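Local coordinates for uncharacterized protein (Bacteroides uniformis, PDB 4IYK) that is of unknown function but, as a putative carbohydrate-binding protein of the DUF3823 family, may bind sugars, at residues A[106-112]-A[213-219]; A[136-142]-A[199-205]; A[113-117]-A[221-225]; A[125-129]-A[172-178]. All blocks are in the same frame, centred on the assembly; numbering follows the deposited sequence.

Overall arrangement
All four contacts build the C-terminal domain, whose strands form two packed sheets. Contact 2 is the pairing of strands 135-144 and 196-206 within one of them. Contacts 1 and 3 share strands 107-117 and 216-224, meeting from opposite sheets at points about 18 Å apart, centre to centre. Contact 4 belongs to the other sheet, beside strand 107-117, and its centre lies about 10 Å from that of contact 1. Contacts 1 and 2, with centres about 7 Å apart, join where Asn-216 O meets Ala-203 N at 2.8 Å. The side chain of Leu-204 comes within about 4 Å of the bound ethanediol, probably from crystallisation, which Val-213 and Arg-214 hold in contact 1.

Contact 1. Residues A[106-112]-A[213-219]; sequences YIRVKSP and VRHNYAP. With EDO (1,2-ethanediol), chain E.
One water molecule joins Val-109 to Tyr-217: it accepts from Val-109 N at 3.0 Å and donates to Tyr-217 O at 2.7 Å, bridging two backbones that do not pair directly. The direct polar bond is from Ile-107 N to Asn-216 OD1 (3.1 Å). It is bent, 138° at the hydrogen, and the donor stands above the carbonyl plane of the amide, whose ND2 is bonded to Asn-81 O. Replacing Asn-216 by an alanine removes the amide, and Ile-107 N and Asn-81 O would probably each lose a partner. Farther along, the methyl of Ala-218 meets two side chains, with its CB 3.6 Å from Pro-112 CB and 3.8 Å from Val-109 CG1. Tyr-106 CD2 rests on Val-213 CG1 at 3.7 Å. An ethanediol is bound nearby: its O2 accepts from Arg-214 NH1 at the guanidinium edge, and O1 donates to Val-213 O. Strands 107-117 and 216-224 belong to two facing sheets, consistent with the beta-sandwich of an E-set domain.

Contact 2. Residues A[136-142]-A[199-205]; sequences LKEIQLF and FRIGALA
Leu-204 O is gripped by two successive amides, Lys-137 N at 2.9 Å and Glu-138 N at 3.2 Å, making a classic beta bulge. The first comes nearly in line with the carbonyl, the second in its plane on a lone pair. Beyond the bulge the antiparallel register is regular, and Gly-202 N bonds to Gln-140 O at 2.7 Å. Leu-204 lies alongside Glu-138, pointing the same way, with CD2 3.9 Å from the carboxylate carbon CD, and the aliphatic chain of Lys-137 flanks the same methyl. Phe-142 turns its ring edge to Gly-202, CE2 being 4.0 Å from CA, where a CB would conflict with CE2. Gln-140 CG lies over the rim of one face, 3.6 Å above the ring plane, and His-215 meets the ring edge-to-face. On the other sheet face, Leu-141 CD1 touches Ile-201 CG1 at 4.1 Å. The pair is flanked by strands 163-166 and 216-224, while Ile-139, Leu-141 and Ile-201 pack on strands 178-183 and 107-117 of the facing sheet.

Contact 3. Residues A[113-117]-A[221-225]; sequences KVEKN and VVIKL
Val-114 packs on Val-221 and Ile-223 in a largely apolar contact between the two sheets of the C-terminal domain, near its surface. The strands run almost in the same direction, 8° apart, but their axes come no closer than 7.9 Å and no hydrogen bond crosses between them, as befits facing layers. The two valines cross obliquely: their CB atoms are 4.0 Å apart, Val-114 CG2 is likewise 4.0 Å from Val-221 CG2, and Val-221 CG1 reaches over to Val-114 O at 3.7 Å. With CG1 of Val-114 anti to its own nitrogen (chi1 -173°), that branch comes to lie 4.1 Å from Ile-223 CD1. This same terminal methyl sits 3.9 Å from Val-114 O, so the isoleucine and a branch of Val-221 both border one carbonyl. The aliphatic part of Lys-116 adds its CB, 4.0 Å from Ile-223 CG2, while its NZ is bonded to Gly-118 O. Cutting Val-221 back to an alanine would probably open a gap beside Val-114 CG2 and strip the valine branch from its carbonyl, which Ile-223 CD1 would still border. Val-114 also touches Phe-199 and Ile-121, one from each sheet. Each strand is hydrogen-bonded on its own side: Glu-115 pairs with Thr-122, whereas Val-221 pairs with Phe-199. Branched aliphatic side chains meeting between two layers are a hallmark of the beta-sandwich, here consistent with the E-set relationship of the family.

Contact 4. Residues A[125-129]-A[172-178]; sequences FSLEA and INSADIY
Phe-125 places its ring between its own nitrogen and carbonyl carbon (chi1 58°), which lays the phenyl face under Tyr-178 CB, and Tyr-178 turns CG beside its nitrogen (chi1 -66°), which carries its own ring toward Leu-127 CD1. The CH-pi contact, 3.8 Å from Tyr-178 CB to the Phe-125 centroid, marks the antiparallel edge pairing where strand 178-183 joins strand 120-129. The two rings themselves are nearly parallel but slid apart and barely overlap. Their backbones form a hydrogen-bonded pair, with Tyr-178 N to Phe-125 O at 2.8 Å and almost straight. Leu-127 CD1 meets the tyrosine ring at CE2 (3.8 Å), the two side chains crossing at about a right angle, while its CB touches Ile-172 CG2. Before it enters the strand at Tyr-178, the chain makes a type I turn from Asn-173 to Asp-176, and an Asx turn holds its start, where Asn-173 OD1 accepts from Ala-175 N. A water molecule that accepts from Leu-127 N at 2.9 Å sits between the strand and this turn. Ser-126 ties the strand to the end of the turn: its OG donates to Asp-176 O at 2.9 Å, standing 42° out of the carbonyl plane.

Contact 1. Residues A[106-112]-A[213-219]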
loop_
_atom_site.group_PDB
_atom_site.type_symbol
_atom_site.label_atom_id
_atom_site.label_comp_id
_atom_site.label_asym_id
_atom_site.label_seq_id
_atom_site.Cartn_x
_atom_site.Cartn_y
_atom_site.Cartn_z
ATOM N N TYR A 106 -6.049 4.677 -6.140
ATOM C CA TYR A 106 -6.993 5.759 -5.845
ATOM C C TYR A 106 -6.234 7.063 -5.637
ATOM O O TYR A 106 -6.655 8.117 -6.095
ATOM C CB TYR A 106 -7.847 5.412 -4.608
ATOM C CG TYR A 106 -8.667 4.152 -4.781
ATOM C CD1 TYR A 106 -9.492 3.981 -5.895
ATOM C CD2 TYR A 106 -8.634 3.137 -3.829
ATOM C CE1 TYR A 106 -10.237 2.819 -6.070
ATOM C CE2 TYR A 106 -9.377 1.969 -3.992
ATOM C CZ TYR A 106 -10.179 1.816 -5.119
ATOM O OH TYR A 106 -10.918 0.673 -5.303
ATOM N N ILE A 107 -5.079 6.971 -4.974
ATOM C CA ILE A 107 -4.211 8.098 -4.659
ATOM C C ILE A 107 -2.748 7.735 -4.936
ATOM O O ILE A 107 -2.307 6.641 -4.577
ATOM C CB ILE A 107 -4.396 8.505 -3.149
ATOM C CG1 ILE A 107 -5.826 9.050 -2.877
ATOM C CG2 ILE A 107 -3.294 9.499 -2.672
ATOM C CD1 ILE A 107 -6.132 9.294 -1.435
ATOM N N ARG A 108 -1.980 8.708 -5.477
ATOM C CA ARG A 108 -0.528 8.603 -5.638
ATOM C C ARG A 108 0.127 9.554 -4.641
ATOM O O ARG A 108 -0.264 10.718 -4.589
ATOM C CB ARG A 108 -0.106 8.972 -7.075
ATOM C CG ARG A 108 -0.502 7.976 -8.130
ATOM C CD ARG A 108 -0.074 8.422 -9.533
ATOM N NE ARG A 108 -0.568 7.448 -10.504
ATOM C CZ ARG A 108 -1.655 7.576 -11.248
ATOM N NH1 ARG A 108 -2.329 8.721 -11.262
ATOM N NH2 ARG A 108 -2.043 6.582 -12.039
ATOM N N VAL A 109 1.098 9.086 -3.836
ATOM C CA VAL A 109 1.805 9.994 -2.926
ATOM C C VAL A 109 2.958 10.602 -3.719
ATOM O O VAL A 109 3.777 9.861 -4.264
ATOM C CB VAL A 109 2.276 9.350 -1.610
ATOM C CG1 VAL A 109 2.995 10.371 -0.745
ATOM C CG2 VAL A 109 1.106 8.739 -0.849
ATOM N N LYS A 110 3.006 11.932 -3.803
ATOM C CA LYS A 110 4.035 12.603 -4.592
ATOM C C LYS A 110 5.081 13.304 -3.739
ATOM O O LYS A 110 4.771 13.875 -2.686
ATOM C CB LYS A 110 3.415 13.614 -5.573
ATOM C CG LYS A 110 2.339 13.033 -6.506
ATOM C CD LYS A 110 2.810 11.829 -7.357
ATOM C CE LYS A 110 3.695 12.182 -8.535
ATOM N NZ LYS A 110 4.127 10.965 -9.273
ATOM N N SER A 111 6.326 13.312 -4.265
ATOM C CA SER A 111 7.509 13.908 -3.648
ATOM C C SER A 111 7.601 13.532 -2.141
ATOM O O SER A 111 7.753 14.433 -1.314
ATOM C CB SER A 111 7.484 15.423 -3.844
ATOM O OG SER A 111 7.468 15.729 -5.228
ATOM N N PRO A 112 7.424 12.246 -1.737
ATOM C CA PRO A 112 7.475 11.939 -0.306
ATOM C C PRO A 112 8.875 12.147 0.268
ATOM O O PRO A 112 9.875 11.812 -0.375
ATOM C CB PRO A 112 7.053 10.469 -0.254
ATOM C CG PRO A 112 7.488 9.914 -1.542
ATOM C CD PRO A 112 7.225 11.009 -2.526
ATOM N N VAL A 213 -12.232 0.606 0.622
ATOM C CA VAL A 213 -11.052 1.317 0.163
ATOM C C VAL A 213 -9.947 1.103 1.175
ATOM O O VAL A 213 -10.192 1.230 2.378
ATOM C CB VAL A 213 -11.343 2.823 -0.081
ATOM C CG1 VAL A 213 -10.071 3.592 -0.425
ATOM C CG2 VAL A 213 -12.402 3.011 -1.168
ATOM N N ARG A 214 -8.735 0.790 0.684
ATOM C CA ARG A 214 -7.533 0.587 1.497
ATOM C C ARG A 214 -6.537 1.705 1.227
ATOM O O ARG A 214 -6.629 2.374 0.194
ATOM C CB ARG A 214 -6.884 -0.788 1.209
ATOM C CG ARG A 214 -7.798 -2.001 1.459
ATOM C CD ARG A 214 -8.157 -2.128 2.917
ATOM N NE ARG A 214 -8.617 -3.467 3.273
ATOM C CZ ARG A 214 -8.848 -3.872 4.521
ATOM N NH1 ARG A 214 -8.662 -3.043 5.544
ATOM N NH2 ARG A 214 -9.243 -5.115 4.759
ATOM N N HIS A 215 -5.587 1.915 2.161
ATOM C CA HIS A 215 -4.587 2.964 2.020
ATOM C C HIS A 215 -3.688 2.779 0.837
ATOM O O HIS A 215 -3.277 1.658 0.502
ATOM C CB HIS A 215 -3.647 3.013 3.265
ATOM C CG HIS A 215 -4.274 3.529 4.517
ATOM N ND1 HIS A 215 -5.038 2.723 5.309
ATOM C CD2 HIS A 215 -4.139 4.734 5.113
ATOM C CE1 HIS A 215 -5.411 3.470 6.336
ATOM N NE2 HIS A 215 -4.851 4.673 6.285
ATOM N N ASN A 216 -3.274 3.919 0.286
ATOM C CA ASN A 216 -2.198 4.044 -0.676
ATOM C C ASN A 216 -0.969 4.501 0.121
ATOM O O ASN A 216 -1.122 5.121 1.158
ATOM C CB ASN A 216 -2.567 4.999 -1.781
ATOM C CG ASN A 216 -3.585 4.419 -2.727
ATOM O OD1 ASN A 216 -4.715 4.859 -2.771
ATOM N ND2 ASN A 216 -3.202 3.415 -3.509
ATOM N N TYR A 217 0.233 4.185 -0.358
ATOM C CA TYR A 217 1.476 4.458 0.342
ATOM C C TYR A 217 2.578 5.003 -0.529
ATOM O O TYR A 217 2.647 4.728 -1.723
ATOM C CB TYR A 217 2.002 3.125 0.946
ATOM C CG TYR A 217 1.111 2.520 2.005
ATOM C CD1 TYR A 217 1.062 3.053 3.285
ATOM C CD2 TYR A 217 0.277 1.440 1.711
ATOM C CE1 TYR A 217 0.252 2.494 4.273
ATOM C CE2 TYR A 217 -0.547 0.879 2.684
ATOM C CZ TYR A 217 -0.549 1.407 3.969
ATOM O OH TYR A 217 -1.307 0.854 4.963
ATOM N N ALA A 218 3.497 5.704 0.122
ATOM C CA ALA A 218 4.783 6.120 -0.405
ATOM C C ALA A 218 5.787 5.022 0.009
ATOM O O ALA A 218 5.450 4.248 0.902
ATOM C CB ALA A 218 5.187 7.460 0.187
ATOM N N PRO A 219 6.979 4.879 -0.612
ATOM C CA PRO A 219 7.912 3.821 -0.162
ATOM C C PRO A 219 8.397 4.049 1.290
ATOM O O PRO A 219 8.468 5.195 1.757
ATOM C CB PRO A 219 9.078 3.912 -1.173
ATOM C CG PRO A 219 8.507 4.663 -2.359
ATOM C CD PRO A 219 7.549 5.649 -1.735
HETATM C C1 EDO E . -9.675 1.375 5.553
HETATM O O1 EDO E . -10.513 0.422 4.914
HETATM C C2 EDO E . -8.609 0.671 6.422
HETATM O O2 EDO E . -8.068 -0.470 5.765
HETATM O O HOH W 1 1.848 6.212 -3.876
#

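Contact 2. Residues A[136-142]-A[199-205]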
loop_
_atom_site.group_PDB
_atom_site.type_symbol
_atom_site.label_atom_id
_atom_site.label_comp_id
_atom_site.label_asym_id
_atom_site.label_seq_id
_atom_site.Cartn_x
_atom_site.Cartn_y
_atom_site.Cartn_z
ATOM N N LEU A 136 -10.127 12.662 -0.414
ATOM C CA LEU A 136 -9.218 12.271 0.657
ATOM C C LEU A 136 -9.953 12.131 1.987
ATOM O O LEU A 136 -10.603 13.073 2.426
ATOM C CB LEU A 136 -8.097 13.312 0.777
ATOM C CG LEU A 136 -7.016 13.067 1.850
ATOM C CD1 LEU A 136 -6.154 11.850 1.511
ATOM C CD2 LEU A 136 -6.140 14.284 1.988
ATOM N N LYS A 137 -9.812 10.970 2.637
ATOM C CA LYS A 137 -10.444 10.663 3.924
ATOM C C LYS A 137 -9.425 10.773 5.075
ATOM O O LYS A 137 -9.730 11.386 6.098
ATOM C CB LYS A 137 -11.066 9.255 3.875
ATOM C CG LYS A 137 -12.063 8.957 4.985
ATOM C CD LYS A 137 -12.574 7.525 4.878
ATOM C CE LYS A 137 -13.438 7.111 6.051
ATOM N NZ LYS A 137 -13.731 5.653 6.043
ATOM N N GLU A 138 -8.230 10.181 4.918
ATOM C CA GLU A 138 -7.189 10.196 5.955
ATOM C C GLU A 138 -5.761 10.280 5.409
ATOM O O GLU A 138 -5.480 9.778 4.319
ATOM C CB GLU A 138 -7.259 8.919 6.824
ATOM C CG GLU A 138 -8.530 8.703 7.642
ATOM C CD GLU A 138 -8.612 7.393 8.405
ATOM O OE1 GLU A 138 -7.548 6.804 8.700
ATOM O OE2 GLU A 138 -9.743 6.951 8.705
ATOM N N ILE A 139 -4.841 10.834 6.232
ATOM C CA ILE A 139 -3.389 10.837 5.985
ATOM C C ILE A 139 -2.721 10.398 7.300
ATOM O O ILE A 139 -3.200 10.734 8.401
ATOM C CB ILE A 139 -2.765 12.135 5.380
ATOM C CG1 ILE A 139 -3.040 13.382 6.254
ATOM C CG2 ILE A 139 -3.198 12.325 3.911
ATOM C CD1 ILE A 139 -2.110 14.603 6.006
ATOM N N GLN A 140 -1.656 9.589 7.183
ATOM C CA GLN A 140 -0.983 9.078 8.355
ATOM C C GLN A 140 0.450 8.712 8.067
ATOM O O GLN A 140 0.774 8.193 6.985
ATOM C CB GLN A 140 -1.736 7.849 8.913
ATOM C CG GLN A 140 -1.202 7.364 10.268
ATOM C CD GLN A 140 -2.214 6.543 11.018
ATOM O OE1 GLN A 140 -3.302 6.257 10.542
ATOM N NE2 GLN A 140 -1.846 6.077 12.168
ATOM N N LEU A 141 1.310 8.985 9.069
ATOM C CA LEU A 141 2.706 8.601 9.070
ATOM C C LEU A 141 2.815 7.369 9.955
ATOM O O LEU A 141 2.809 7.477 11.185
ATOM C CB LEU A 141 3.641 9.754 9.531
ATOM C CG LEU A 141 5.155 9.449 9.548
ATOM C CD1 LEU A 141 5.666 9.006 8.154
ATOM C CD2 LEU A 141 5.957 10.668 10.048
ATOM N N PHE A 142 2.833 6.178 9.323
ATOM C CA PHE A 142 2.928 4.928 10.074
ATOM C C PHE A 142 4.352 4.673 10.493
ATOM O O PHE A 142 5.278 4.993 9.753
ATOM C CB PHE A 142 2.376 3.739 9.270
ATOM C CG PHE A 142 0.916 3.894 8.923
ATOM C CD1 PHE A 142 -0.077 3.620 9.868
ATOM C CD2 PHE A 142 0.527 4.372 7.668
ATOM C CE1 PHE A 142 -1.435 3.751 9.537
ATOM C CE2 PHE A 142 -0.833 4.510 7.341
ATOM C CZ PHE A 142 -1.802 4.219 8.285
ATOM N N PHE A 199 9.340 4.162 8.611
ATOM C CA PHE A 199 8.255 5.147 8.542
ATOM C C PHE A 199 7.641 5.087 7.162
ATOM O O PHE A 199 8.351 4.891 6.167
ATOM C CB PHE A 199 8.772 6.564 8.882
ATOM C CG PHE A 199 9.346 6.658 10.274
ATOM C CD1 PHE A 199 8.533 6.976 11.363
ATOM C CD2 PHE A 199 10.680 6.344 10.516
ATOM C CE1 PHE A 199 9.053 7.000 12.666
ATOM C CE2 PHE A 199 11.201 6.383 11.815
ATOM C CZ PHE A 199 10.384 6.697 12.883
ATOM N N ARG A 200 6.324 5.186 7.103
ATOM C CA ARG A 200 5.622 5.078 5.826
ATOM C C ARG A 200 4.429 6.011 5.767
ATOM O O ARG A 200 3.500 5.922 6.580
ATOM C CB ARG A 200 5.178 3.623 5.597
ATOM C CG ARG A 200 4.848 3.263 4.143
ATOM C CD ARG A 200 4.269 1.857 4.116
ATOM N NE ARG A 200 4.213 1.278 2.766
ATOM C CZ ARG A 200 3.575 0.149 2.462
ATOM N NH1 ARG A 200 2.945 -0.535 3.399
ATOM N NH2 ARG A 200 3.571 -0.303 1.218
ATOM N N ILE A 201 4.453 6.923 4.796
ATOM C CA ILE A 201 3.330 7.835 4.559
ATOM C C ILE A 201 2.206 7.016 3.923
ATOM O O ILE A 201 2.466 6.343 2.929
ATOM C CB ILE A 201 3.729 9.006 3.614
ATOM C CG1 ILE A 201 4.816 9.891 4.225
ATOM C CG2 ILE A 201 2.465 9.845 3.178
ATOM C CD1 ILE A 201 5.658 10.665 3.172
ATOM N N GLY A 202 0.999 7.122 4.469
ATOM C CA GLY A 202 -0.204 6.510 3.930
ATOM C C GLY A 202 -1.295 7.539 3.655
ATOM O O GLY A 202 -1.407 8.545 4.362
ATOM N N ALA A 203 -2.126 7.287 2.647
ATOM C CA ALA A 203 -3.263 8.148 2.309
ATOM C C ALA A 203 -4.438 7.280 1.959
ATOM O O ALA A 203 -4.327 6.417 1.092
ATOM C CB ALA A 203 -2.929 9.090 1.156
ATOM N N LEU A 204 -5.544 7.473 2.690
ATOM C CA LEU A 204 -6.784 6.722 2.534
ATOM C C LEU A 204 -7.806 7.550 1.743
ATOM O O LEU A 204 -8.244 8.620 2.180
ATOM C CB LEU A 204 -7.355 6.285 3.912
ATOM C CG LEU A 204 -8.621 5.381 3.868
ATOM C CD1 LEU A 204 -8.321 4.023 3.227
ATOM C CD2 LEU A 204 -9.231 5.200 5.291
ATOM N N ALA A 205 -8.195 7.036 0.582
ATOM C CA ALA A 205 -9.192 7.693 -0.280
ATOM C C ALA A 205 -10.618 7.368 0.152
ATOM O O ALA A 205 -10.844 6.431 0.906
ATOM C CB ALA A 205 -8.993 7.263 -1.729
#

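Contact 3. Residues A[113-117]-A[221-225]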
loop_
_atom_site.group_PDB
_atom_site.type_symbol
_atom_site.label_atom_id
_atom_site.label_comp_id
_atom_site.label_asym_id
_atom_site.label_seq_id
_atom_site.Cartn_x
_atom_site.Cartn_y
_atom_site.Cartn_z
ATOM N N LYS A 113 8.932 12.740 1.461
ATOM C CA LYS A 113 10.164 12.998 2.204
ATOM C C LYS A 113 9.900 12.715 3.678
ATOM O O LYS A 113 8.941 13.252 4.213
ATOM C CB LYS A 113 10.590 14.461 1.988
ATOM C CG LYS A 113 12.075 14.743 2.091
ATOM C CD LYS A 113 12.320 16.239 1.873
ATOM C CE LYS A 113 13.766 16.653 2.035
ATOM N NZ LYS A 113 13.930 18.135 1.986
ATOM N N VAL A 114 10.713 11.847 4.324
ATOM C CA VAL A 114 10.571 11.557 5.759
ATOM C C VAL A 114 11.947 11.773 6.396
ATOM O O VAL A 114 12.915 11.107 6.014
ATOM C CB VAL A 114 9.979 10.158 6.110
ATOM C CG1 VAL A 114 9.726 10.037 7.615
ATOM C CG2 VAL A 114 8.691 9.871 5.334
ATOM N N GLU A 115 12.048 12.724 7.323
ATOM C CA GLU A 115 13.342 12.947 7.938
ATOM C C GLU A 115 13.242 13.320 9.411
ATOM O O GLU A 115 12.211 13.800 9.900
ATOM C CB GLU A 115 14.180 13.995 7.172
ATOM C CG GLU A 115 13.505 15.318 6.879
ATOM C CD GLU A 115 14.326 16.258 6.015
ATOM O OE1 GLU A 115 15.013 15.775 5.084
ATOM O OE2 GLU A 115 14.264 17.484 6.255
ATOM N N LYS A 116 14.368 13.075 10.090
ATOM C CA LYS A 116 14.577 13.368 11.496
ATOM C C LYS A 116 15.313 14.689 11.617
ATOM O O LYS A 116 16.382 14.844 11.018
ATOM C CB LYS A 116 15.381 12.226 12.150
ATOM C CG LYS A 116 15.677 12.412 13.637
ATOM C CD LYS A 116 16.583 11.283 14.133
ATOM C CE LYS A 116 16.812 11.334 15.622
ATOM N NZ LYS A 116 17.738 12.422 16.037
ATOM N N ASN A 117 14.745 15.628 12.381
ATOM C CA ASN A 117 15.366 16.922 12.651
ATOM C C ASN A 117 15.232 17.169 14.145
ATOM O O ASN A 117 14.128 17.437 14.635
ATOM C CB ASN A 117 14.754 18.062 11.799
ATOM C CG ASN A 117 14.735 17.808 10.301
ATOM O OD1 ASN A 117 13.674 17.576 9.700
ATOM N ND2 ASN A 117 15.901 17.857 9.663
ATOM N N VAL A 221 10.703 4.502 4.579
ATOM C CA VAL A 221 11.936 5.242 4.884
ATOM C C VAL A 221 12.460 4.727 6.244
ATOM O O VAL A 221 11.756 4.836 7.243
ATOM C CB VAL A 221 11.724 6.775 4.888
ATOM C CG1 VAL A 221 13.019 7.527 5.236
ATOM C CG2 VAL A 221 11.155 7.260 3.551
ATOM N N VAL A 222 13.653 4.127 6.262
ATOM C CA VAL A 222 14.292 3.618 7.495
ATOM C C VAL A 222 15.081 4.769 8.106
ATOM O O VAL A 222 15.753 5.500 7.384
ATOM C CB VAL A 222 15.162 2.326 7.296
ATOM C CG1 VAL A 222 16.347 2.548 6.334
ATOM C CG2 VAL A 222 15.643 1.750 8.636
ATOM N N ILE A 223 14.974 4.953 9.433
ATOM C CA ILE A 223 15.698 6.001 10.166
ATOM C C ILE A 223 16.254 5.400 11.450
ATOM O O ILE A 223 15.521 4.720 12.181
ATOM C CB ILE A 223 14.822 7.266 10.463
ATOM C CG1 ILE A 223 14.258 7.908 9.143
ATOM C CG2 ILE A 223 15.624 8.291 11.282
ATOM C CD1 ILE A 223 13.313 9.079 9.278
ATOM N N LYS A 224 17.549 5.629 11.713
ATOM C CA LYS A 224 18.156 5.169 12.963
ATOM C C LYS A 224 17.965 6.267 13.980
ATOM O O LYS A 224 18.364 7.403 13.722
ATOM C CB LYS A 224 19.637 4.814 12.793
ATOM C CG LYS A 224 20.262 4.350 14.110
ATOM C CD LYS A 224 21.607 3.743 13.857
ATOM C CE LYS A 224 21.685 2.346 14.389
ATOM N NZ LYS A 224 21.991 2.323 15.843
ATOM N N LEU A 225 17.322 5.953 15.104
ATOM C CA LEU A 225 17.055 6.962 16.132
ATOM C C LEU A 225 18.220 7.064 17.153
ATOM O O LEU A 225 19.269 6.426 16.946
ATOM C CB LEU A 225 15.721 6.660 16.859
ATOM C CG LEU A 225 14.447 6.505 16.013
ATOM C CD1 LEU A 225 13.250 6.358 16.908
ATOM C CD2 LEU A 225 14.236 7.693 15.081
ATOM O OXT LEU A 225 18.101 7.814 18.134
#

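Contact 4. Residues A[125-129]-A[172-178]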
loop_
_atom_site.group_PDB
_atom_site.type_symbol
_atom_site.label_atom_id
_atom_site.label_comp_id
_atom_site.label_asym_id
_atom_site.label_seq_id
_atom_site.Cartn_x
_atom_site.Cartn_y
_atom_site.Cartn_z
ATOM N N PHE A 125 4.818 15.839 1.796
ATOM C CA PHE A 125 4.350 15.183 0.582
ATOM C C PHE A 125 3.161 15.913 -0.038
ATOM O O PHE A 125 2.526 16.767 0.583
ATOM C CB PHE A 125 3.941 13.694 0.881
ATOM C CG PHE A 125 2.865 13.518 1.935
ATOM C CD1 PHE A 125 3.180 13.545 3.293
ATOM C CD2 PHE A 125 1.533 13.336 1.572
ATOM C CE1 PHE A 125 2.180 13.397 4.264
ATOM C CE2 PHE A 125 0.540 13.165 2.550
ATOM C CZ PHE A 125 0.873 13.187 3.884
ATOM N N SER A 126 2.864 15.531 -1.271
ATOM C CA SER A 126 1.727 15.955 -2.063
ATOM C C SER A 126 0.949 14.717 -2.450
ATOM O O SER A 126 1.462 13.602 -2.332
ATOM C CB SER A 126 2.194 16.726 -3.302
ATOM O OG SER A 126 2.487 18.065 -2.945
ATOM N N LEU A 127 -0.266 14.908 -2.960
ATOM C CA LEU A 127 -1.142 13.817 -3.374
ATOM C C LEU A 127 -1.735 14.098 -4.726
ATOM O O LEU A 127 -1.993 15.250 -5.082
ATOM C CB LEU A 127 -2.275 13.561 -2.358
ATOM C CG LEU A 127 -1.861 13.205 -0.920
ATOM C CD1 LEU A 127 -3.068 13.171 -0.012
ATOM C CD2 LEU A 127 -1.139 11.884 -0.843
ATOM N N GLU A 128 -1.974 13.022 -5.464
ATOM C CA GLU A 128 -2.566 13.052 -6.782
ATOM C C GLU A 128 -3.690 12.021 -6.811
ATOM O O GLU A 128 -3.507 10.898 -6.358
ATOM C CB GLU A 128 -1.456 12.762 -7.792
ATOM C CG GLU A 128 -1.832 12.802 -9.248
ATOM C CD GLU A 128 -0.630 12.430 -10.095
ATOM O OE1 GLU A 128 0.422 13.099 -9.963
ATOM O OE2 GLU A 128 -0.715 11.420 -10.831
ATOM N N ALA A 129 -4.859 12.411 -7.302
ATOM C CA ALA A 129 -5.994 11.497 -7.401
ATOM C C ALA A 129 -5.849 10.604 -8.642
ATOM O O ALA A 129 -5.439 11.098 -9.697
ATOM C CB ALA A 129 -7.292 12.288 -7.468
ATOM N N ILE A 172 -8.772 16.535 -3.562
ATOM C CA ILE A 172 -7.331 16.325 -3.755
ATOM C C ILE A 172 -6.875 17.348 -4.797
ATOM O O ILE A 172 -7.427 17.421 -5.898
ATOM C CB ILE A 172 -6.929 14.860 -4.120
ATOM C CG1 ILE A 172 -7.295 13.882 -2.990
ATOM C CG2 ILE A 172 -5.409 14.744 -4.451
ATOM C CD1 ILE A 172 -7.514 12.404 -3.447
ATOM N N ASN A 173 -5.877 18.149 -4.413
ATOM C CA ASN A 173 -5.231 19.175 -5.219
ATOM C C ASN A 173 -3.716 18.937 -5.120
ATOM O O ASN A 173 -3.146 19.081 -4.040
ATOM C CB ASN A 173 -5.649 20.566 -4.708
ATOM C CG ASN A 173 -5.097 21.744 -5.470
ATOM O OD1 ASN A 173 -4.029 21.693 -6.102
ATOM N ND2 ASN A 173 -5.802 22.864 -5.374
ATOM N N SER A 174 -3.081 18.577 -6.254
ATOM C CA SER A 174 -1.661 18.227 -6.428
ATOM C C SER A 174 -0.663 19.259 -5.894
ATOM O O SER A 174 0.461 18.896 -5.543
ATOM C CB SER A 174 -1.366 17.998 -7.905
ATOM O OG SER A 174 -2.150 16.930 -8.411
ATOM N N ALA A 175 -1.054 20.536 -5.881
ATOM C CA ALA A 175 -0.229 21.646 -5.427
ATOM C C ALA A 175 -0.101 21.698 -3.887
ATOM O O ALA A 175 0.896 22.219 -3.387
ATOM C CB ALA A 175 -0.810 22.948 -5.947
ATOM N N ASP A 176 -1.100 21.170 -3.146
ATOM C CA ASP A 176 -1.142 21.184 -1.678
ATOM C C ASP A 176 -0.016 20.368 -1.033
ATOM O O ASP A 176 0.269 19.240 -1.449
ATOM C CB ASP A 176 -2.500 20.679 -1.157
ATOM C CG ASP A 176 -3.686 21.572 -1.507
ATOM O OD1 ASP A 176 -3.459 22.693 -2.022
ATOM O OD2 ASP A 176 -4.835 21.148 -1.270
ATOM N N ILE A 177 0.626 20.960 -0.018
ATOM C CA ILE A 177 1.693 20.302 0.728
ATOM C C ILE A 177 1.146 19.878 2.083
ATOM O O ILE A 177 0.632 20.706 2.848
ATOM C CB ILE A 177 2.990 21.152 0.872
ATOM C CG1 ILE A 177 3.433 21.841 -0.463
ATOM C CG2 ILE A 177 4.123 20.335 1.533
ATOM C CD1 ILE A 177 4.022 20.916 -1.588
ATOM N N TYR A 178 1.260 18.578 2.369
ATOM C CA TYR A 178 0.835 18.008 3.643
ATOM C C TYR A 178 2.047 17.766 4.523
ATOM O O TYR A 178 3.112 17.433 4.014
ATOM C CB TYR A 178 0.047 16.709 3.423
ATOM C CG TYR A 178 -1.283 16.901 2.728
ATOM C CD1 TYR A 178 -2.440 17.171 3.455
ATOM C CD2 TYR A 178 -1.399 16.765 1.348
ATOM C CE1 TYR A 178 -3.674 17.317 2.826
ATOM C CE2 TYR A 178 -2.627 16.918 0.706
ATOM C CZ TYR A 178 -3.763 17.190 1.451
ATOM O OH TYR A 178 -4.982 17.339 0.841
HETATM O O HOH W 2 -1.496 17.533 -2.502
#